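Long-range contacts in acyl-homoserine-lactone synthase (Pseudomonas aeruginosa, PDB 1RO5), which makes the quorum-sensing signal N-(3-oxododecanoyl)homoserine lactone from S-adenosyl-L-methionine and a fatty acyl group delivered on acyl carrier protein: residues Gln138-Thr144 against Val174-Leu180; His23-Ala27 against Glu43-Asp47. All coordinates share one frame; numbering follows the deposited sequence.

How the interactions relate
Following the chain from its N terminus, interaction 2 closes first: after fifteen residues beyond Ala-27, three of them the last of helix 16-30, the chain returns so that 43-47, with the short strand 44-45, lies along residues 23-27. Interaction 1 opens much later, when strand 139-145 runs into helix 146-154, and the chain comes back through strands 158-161 and 166-168 to pair as strand 171-179. The two loops follow one another and neither nest nor cross. The centres of interactions 1 and 2 are about 23 Å apart, on opposite sides of the chain's centre. Interaction 2 fastens a connecting segment to an N-terminal helix; interaction 1 joins two strands of the main sheet.

Interaction 1. Residues Gln138-Thr144 against Val174-Leu180; sequences QTLVTVT and VALRIEL
Leu-140 and Ile-178 face each other as a hydrogen-bonded pair of an antiparallel ladder that extends the central sheet of this acetyltransferase-like alpha-beta-alpha fold. Leu-140/Ile-178, Thr-142/Leu-176 and Thr-144/Val-174 each exchange two backbone bonds, and Leu-180 N adds one more to Gln-138 O at the end. The non-hydrogen-bonded pairs between them bring CA-H groups close to carbonyls, as where Val-141 CA lies 3.2 Å from Leu-176 O. On its other edge strand 139-145 runs parallel to strand 99-107, so this contact attaches strand 171-179 to an interior strand.

The side chain of Ile-178 can be followed outward. Its CB sits 3.6 Å from Leu-140 O and 4.1 Å from Leu-140 CB. CG1 swings away from the carbonyl carbon (chi1 -75°) and stays beside Leu-140 O. The next torsion (85°) keeps CD1 near that oxygen too, 3.6 Å from Leu-140 O, and this methyl finishes 3.9 Å from Thr-142 CG2, the two side chains meeting at a slant. Farther along the strand Leu-176 CD1 packs 3.7 Å from Thr-144 CG2; at the other end of the ladder Leu-140 CD1 meets Leu-180 CD2, from the residue that follows strand 171-179. Helix 146-154 covers part of this face through Met-152 and Glu-149, and Phe-105 rests on both threonines; the hydroxyl of Thr-142 is bonded to Leu-102 O.

Thr-139, Val-141, Val-143, Ala-175, Arg-177 and Glu-179 share the other face. Arg-177 packs its CB against Val-141 CG1 and Thr-139 CG2, then leads away, NE bonding Ser-160 OG and the guanidinium making a cation-pi contact with Phe-162. Glu-179 instead bends at chi2, laying its carboxylate alongside Thr-139. There Thr-139 OG1 donates to Glu-179 OE1 over 2.9 Å, reaching the oxygen from above the carboxylate plane, 41° out of it.

Interaction 2. Residues His23-Ala27 against Glu43-Asp47; sequences HKLRA and EMEID
Arg-26 and Glu-45 form the dense end of this contact between helix 16-30 and the segment around strand 44-45. A bend at chi3 (44°) turns the arginine so that NE reaches Glu-45 OE2 at 2.7 Å; the oxygen lies in the guanidinium plane but is itself met from above the carboxylate plane. Arg-26 NH2 adds two weak bonds, one to each carboxylate oxygen, within the same salt bridge. One turn back, His-23 ND1 donates to Glu-45 O (2.8 Å), and Ile-46 lies over one face of the ring, its CG2 making an off-centre CH-pi contact. His-23 O accepts from Ala-27 N within the helix and from Glu-45 N (2.9 Å), the two arriving from opposite faces of its plane. Ala-27 CB closes against Glu-43 O at 3.2 Å.

On the looser solvent side Lys-24 and Glu-43, both exposed, share a single salt bridge: the lysine, bent at chi2, crosses at a slant with CD near Glu-43 O, and NZ meets OE2 at 3.1 Å, nearly along its C-O bond.

Around the buried end, Arg-70 binds Asp-47, and Arg-104 NE pairs with Glu-45 OE2, an oxygen thus shared by two arginines. With Arg-11 on its NE2, the His-23 ring is gripped through both nitrogens. Held by Glu-45 at NE, and weakly at NH2, and by Asp-50 at NH2, the Arg-26 guanidinium is probably fixed in rotation.

Interaction 1. Residues Gln138-Thr144 against Val174-Leu180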
loop_
_atom_site.group_PDB
_atom_site.type_symbol
_atom_site.label_atom_id
_atom_site.label_comp_id
_atom_site.label_asym_id
_atom_site.label_seq_id
_atom_site.Cartn_x
_atom_site.Cartn_y
_atom_site.Cartn_z
ATOM N N GLN A 138 4.417 1.304 -14.355
ATOM C CA GLN A 138 3.896 2.644 -14.601
ATOM C C GLN A 138 2.722 3.096 -13.752
ATOM O O GLN A 138 2.471 4.288 -13.701
ATOM C CB GLN A 138 3.439 2.828 -16.046
ATOM C CG GLN A 138 3.132 1.611 -16.724
ATOM C CD GLN A 138 4.279 1.195 -17.755
ATOM O OE1 GLN A 138 3.954 0.861 -18.886
ATOM N NE2 GLN A 138 5.597 1.174 -17.324
ATOM N N THR A 139 2.020 2.153 -13.126
ATOM C CA THR A 139 0.787 2.377 -12.440
ATOM C C THR A 139 0.638 1.519 -11.174
ATOM O O THR A 139 0.858 0.300 -11.179
ATOM C CB THR A 139 -0.383 2.021 -13.356
ATOM O OG1 THR A 139 -0.356 2.792 -14.535
ATOM C CG2 THR A 139 -1.811 2.447 -12.673
ATOM N N LEU A 140 0.180 2.151 -10.127
ATOM C CA LEU A 140 -0.268 1.476 -8.934
ATOM C C LEU A 140 -1.791 1.548 -8.765
ATOM O O LEU A 140 -2.416 2.635 -8.940
ATOM C CB LEU A 140 0.399 2.124 -7.770
ATOM C CG LEU A 140 1.935 1.931 -7.805
ATOM C CD1 LEU A 140 2.504 2.536 -6.572
ATOM C CD2 LEU A 140 2.477 0.495 -7.921
ATOM N N VAL A 141 -2.465 0.424 -8.524
ATOM C CA VAL A 141 -3.855 0.516 -8.190
ATOM C C VAL A 141 -4.056 0.119 -6.704
ATOM O O VAL A 141 -3.202 -0.540 -6.107
ATOM C CB VAL A 141 -4.699 -0.360 -9.115
ATOM C CG1 VAL A 141 -4.609 0.163 -10.519
ATOM C CG2 VAL A 141 -4.295 -1.863 -9.038
ATOM N N THR A 142 -5.134 0.564 -6.085
ATOM C CA THR A 142 -5.380 0.182 -4.710
ATOM C C THR A 142 -6.847 0.411 -4.356
ATOM O O THR A 142 -7.502 1.261 -4.931
ATOM C CB THR A 142 -4.415 0.943 -3.785
ATOM O OG1 THR A 142 -4.643 0.579 -2.423
ATOM C CG2 THR A 142 -4.732 2.465 -3.857
ATOM N N VAL A 143 -7.356 -0.307 -3.382
ATOM C CA VAL A 143 -8.644 -0.002 -2.767
ATOM C C VAL A 143 -8.296 0.607 -1.428
ATOM O O VAL A 143 -7.666 -0.059 -0.588
ATOM C CB VAL A 143 -9.496 -1.248 -2.568
ATOM C CG1 VAL A 143 -10.761 -1.026 -1.642
ATOM C CG2 VAL A 143 -9.993 -1.710 -3.871
ATOM N N THR A 144 -8.671 1.867 -1.244
ATOM C CA THR A 144 -8.379 2.545 -0.008
ATOM C C THR A 144 -9.637 3.422 0.355
ATOM O O THR A 144 -10.772 3.157 -0.188
ATOM C CB THR A 144 -7.012 3.288 -0.080
ATOM O OG1 THR A 144 -6.735 3.829 1.205
ATOM C CG2 THR A 144 -7.068 4.491 -1.009
ATOM N N VAL A 174 -12.877 3.461 -2.092
ATOM C CA VAL A 174 -12.850 3.696 -3.496
ATOM C C VAL A 174 -11.640 2.954 -4.058
ATOM O O VAL A 174 -10.668 2.747 -3.332
ATOM C CB VAL A 174 -12.699 5.269 -3.693
ATOM C CG1 VAL A 174 -11.455 5.873 -2.836
ATOM C CG2 VAL A 174 -12.685 5.697 -5.156
ATOM N N ALA A 175 -11.659 2.579 -5.348
ATOM C CA ALA A 175 -10.526 2.026 -6.106
ATOM C C ALA A 175 -9.837 3.151 -6.838
ATOM O O ALA A 175 -10.475 3.872 -7.641
ATOM C CB ALA A 175 -10.999 1.002 -7.190
ATOM N N LEU A 176 -8.522 3.279 -6.618
ATOM C CA LEU A 176 -7.784 4.299 -7.254
ATOM C C LEU A 176 -6.771 3.769 -8.273
ATOM O O LEU A 176 -6.195 2.720 -8.079
ATOM C CB LEU A 176 -7.020 5.009 -6.141
ATOM C CG LEU A 176 -7.861 5.688 -5.076
ATOM C CD1 LEU A 176 -6.847 6.302 -4.174
ATOM C CD2 LEU A 176 -8.801 6.792 -5.602
ATOM N N ARG A 177 -6.504 4.531 -9.323
ATOM C CA ARG A 177 -5.263 4.344 -10.111
ATOM C C ARG A 177 -4.236 5.446 -9.934
ATOM O O ARG A 177 -4.618 6.581 -9.989
ATOM C CB ARG A 177 -5.495 3.869 -11.571
ATOM C CG ARG A 177 -6.235 4.661 -12.428
ATOM C CD ARG A 177 -7.045 3.908 -13.551
ATOM N NE ARG A 177 -8.244 4.768 -13.862
ATOM C CZ ARG A 177 -9.396 4.351 -14.391
ATOM N NH1 ARG A 177 -9.513 3.047 -14.721
ATOM N NH2 ARG A 177 -10.427 5.252 -14.608
ATOM N N ILE A 178 -2.991 5.134 -9.544
ATOM C CA ILE A 178 -2.046 6.156 -9.189
ATOM C C ILE A 178 -1.034 6.015 -10.314
ATOM O O ILE A 178 -0.273 5.035 -10.294
ATOM C CB ILE A 178 -1.263 5.857 -7.942
ATOM C CG1 ILE A 178 -2.035 6.023 -6.648
ATOM C CG2 ILE A 178 -0.252 6.969 -7.679
ATOM C CD1 ILE A 178 -2.801 4.935 -6.235
ATOM N N GLU A 179 -0.996 6.957 -11.288
ATOM C CA GLU A 179 -0.004 6.911 -12.392
ATOM C C GLU A 179 1.337 7.313 -11.893
ATOM O O GLU A 179 1.468 8.340 -11.202
ATOM C CB GLU A 179 -0.473 7.793 -13.507
ATOM C CG GLU A 179 -1.856 7.336 -13.979
ATOM C CD GLU A 179 -1.769 6.058 -14.753
ATOM O OE1 GLU A 179 -0.614 5.631 -15.161
ATOM O OE2 GLU A 179 -2.839 5.460 -14.916
ATOM N N LEU A 180 2.362 6.511 -12.125
ATOM C CA LEU A 180 3.685 6.982 -11.618
ATOM C C LEU A 180 4.447 7.877 -12.695
ATOM O O LEU A 180 5.657 7.706 -12.947
ATOM C CB LEU A 180 4.576 5.800 -11.139
ATOM C CG LEU A 180 3.895 4.728 -10.212
ATOM C CD1 LEU A 180 4.869 3.651 -9.878
ATOM C CD2 LEU A 180 3.468 5.466 -8.922
#

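Interaction 2. Residues His23-Ala27 against Glu43-Asp47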
loop_
_atom_site.group_PDB
_atom_site.type_symbol
_atom_site.label_atom_id
_atom_site.label_comp_id
_atom_site.label_asym_id
_atom_site.label_seq_id
_atom_site.Cartn_x
_atom_site.Cartn_y
_atom_site.Cartn_z
ATOM N N HIS A 23 2.347 -8.346 10.451
ATOM C CA HIS A 23 0.997 -8.900 10.462
ATOM C C HIS A 23 0.334 -8.496 11.822
ATOM O O HIS A 23 -0.852 -8.423 11.860
ATOM C CB HIS A 23 1.089 -10.476 10.371
ATOM C CG HIS A 23 1.424 -10.985 8.985
ATOM N ND1 HIS A 23 0.581 -10.803 7.951
ATOM C CD2 HIS A 23 2.488 -11.659 8.484
ATOM C CE1 HIS A 23 1.080 -11.360 6.847
ATOM N NE2 HIS A 23 2.257 -11.864 7.134
ATOM N N LYS A 24 1.119 -8.326 12.908
ATOM C CA LYS A 24 0.552 -7.876 14.181
ATOM C C LYS A 24 0.094 -6.430 13.982
ATOM O O LYS A 24 -0.979 -6.112 14.392
ATOM C CB LYS A 24 1.534 -7.899 15.379
ATOM C CG LYS A 24 2.073 -9.204 15.849
ATOM C CD LYS A 24 1.493 -9.715 17.153
ATOM C CE LYS A 24 2.250 -11.009 17.685
ATOM N NZ LYS A 24 1.889 -11.154 19.193
ATOM N N LEU A 25 0.920 -5.587 13.369
ATOM C CA LEU A 25 0.560 -4.209 13.009
ATOM C C LEU A 25 -0.666 -4.192 12.156
ATOM O O LEU A 25 -1.525 -3.394 12.401
ATOM C CB LEU A 25 1.695 -3.447 12.305
ATOM C CG LEU A 25 1.397 -2.023 11.910
ATOM C CD1 LEU A 25 0.776 -1.219 13.076
ATOM C CD2 LEU A 25 2.669 -1.293 11.602
ATOM N N ARG A 26 -0.776 -5.077 11.166
ATOM C CA ARG A 26 -2.000 -5.123 10.362
ATOM C C ARG A 26 -3.209 -5.544 11.211
ATOM O O ARG A 26 -4.331 -5.085 10.928
ATOM C CB ARG A 26 -1.819 -6.106 9.233
ATOM C CG ARG A 26 -0.958 -5.513 8.136
ATOM C CD ARG A 26 -0.549 -6.497 7.026
ATOM N NE ARG A 26 -1.592 -7.403 6.514
ATOM C CZ ARG A 26 -1.402 -8.406 5.623
ATOM N NH1 ARG A 26 -0.205 -8.623 5.065
ATOM N NH2 ARG A 26 -2.438 -9.234 5.315
ATOM N N ALA A 27 -2.994 -6.477 12.171
ATOM C CA ALA A 27 -4.096 -6.814 13.086
ATOM C C ALA A 27 -4.513 -5.605 13.975
ATOM O O ALA A 27 -5.714 -5.382 14.184
ATOM C CB ALA A 27 -3.775 -8.023 13.973
ATOM N N GLU A 43 -3.549 -13.218 16.522
ATOM C CA GLU A 43 -3.182 -11.814 16.616
ATOM C C GLU A 43 -2.474 -11.267 15.358
ATOM O O GLU A 43 -1.921 -10.199 15.352
ATOM C CB GLU A 43 -2.299 -11.554 17.853
ATOM C CG GLU A 43 -3.097 -11.521 19.186
ATOM C CD GLU A 43 -2.206 -11.369 20.433
ATOM O OE1 GLU A 43 -2.812 -11.116 21.454
ATOM O OE2 GLU A 43 -0.952 -11.476 20.430
ATOM N N MET A 44 -2.523 -11.994 14.267
ATOM C CA MET A 44 -1.891 -11.566 13.062
ATOM C C MET A 44 -2.927 -11.459 12.024
ATOM O O MET A 44 -3.705 -12.413 11.814
ATOM C CB MET A 44 -0.834 -12.560 12.655
ATOM C CG MET A 44 0.408 -12.501 13.604
ATOM S SD MET A 44 1.678 -13.794 12.965
ATOM C CE MET A 44 0.792 -15.326 13.555
ATOM N N GLU A 45 -2.928 -10.361 11.266
ATOM C CA GLU A 45 -3.901 -10.292 10.143
ATOM C C GLU A 45 -3.173 -10.814 8.917
ATOM O O GLU A 45 -2.095 -10.260 8.510
ATOM C CB GLU A 45 -4.306 -8.846 9.975
ATOM C CG GLU A 45 -5.473 -8.579 9.021
ATOM C CD GLU A 45 -4.988 -8.457 7.591
ATOM O OE1 GLU A 45 -5.317 -9.295 6.831
ATOM O OE2 GLU A 45 -4.206 -7.544 7.198
ATOM N N ILE A 46 -3.638 -11.926 8.367
ATOM C CA ILE A 46 -2.891 -12.669 7.333
ATOM C C ILE A 46 -3.955 -13.262 6.491
ATOM O O ILE A 46 -4.837 -13.877 7.104
ATOM C CB ILE A 46 -2.170 -13.951 7.857
ATOM C CG1 ILE A 46 -1.569 -13.767 9.168
ATOM C CG2 ILE A 46 -1.029 -14.380 6.927
ATOM C CD1 ILE A 46 -0.548 -14.898 9.382
ATOM N N ASP A 47 -3.833 -13.261 5.165
ATOM C CA ASP A 47 -4.876 -13.906 4.346
ATOM C C ASP A 47 -4.229 -14.683 3.150
ATOM O O ASP A 47 -2.967 -14.812 3.021
ATOM C CB ASP A 47 -5.863 -12.829 3.884
ATOM C CG ASP A 47 -5.193 -11.672 3.095
ATOM O OD1 ASP A 47 -4.062 -11.849 2.516
ATOM O OD2 ASP A 47 -5.820 -10.603 2.834
#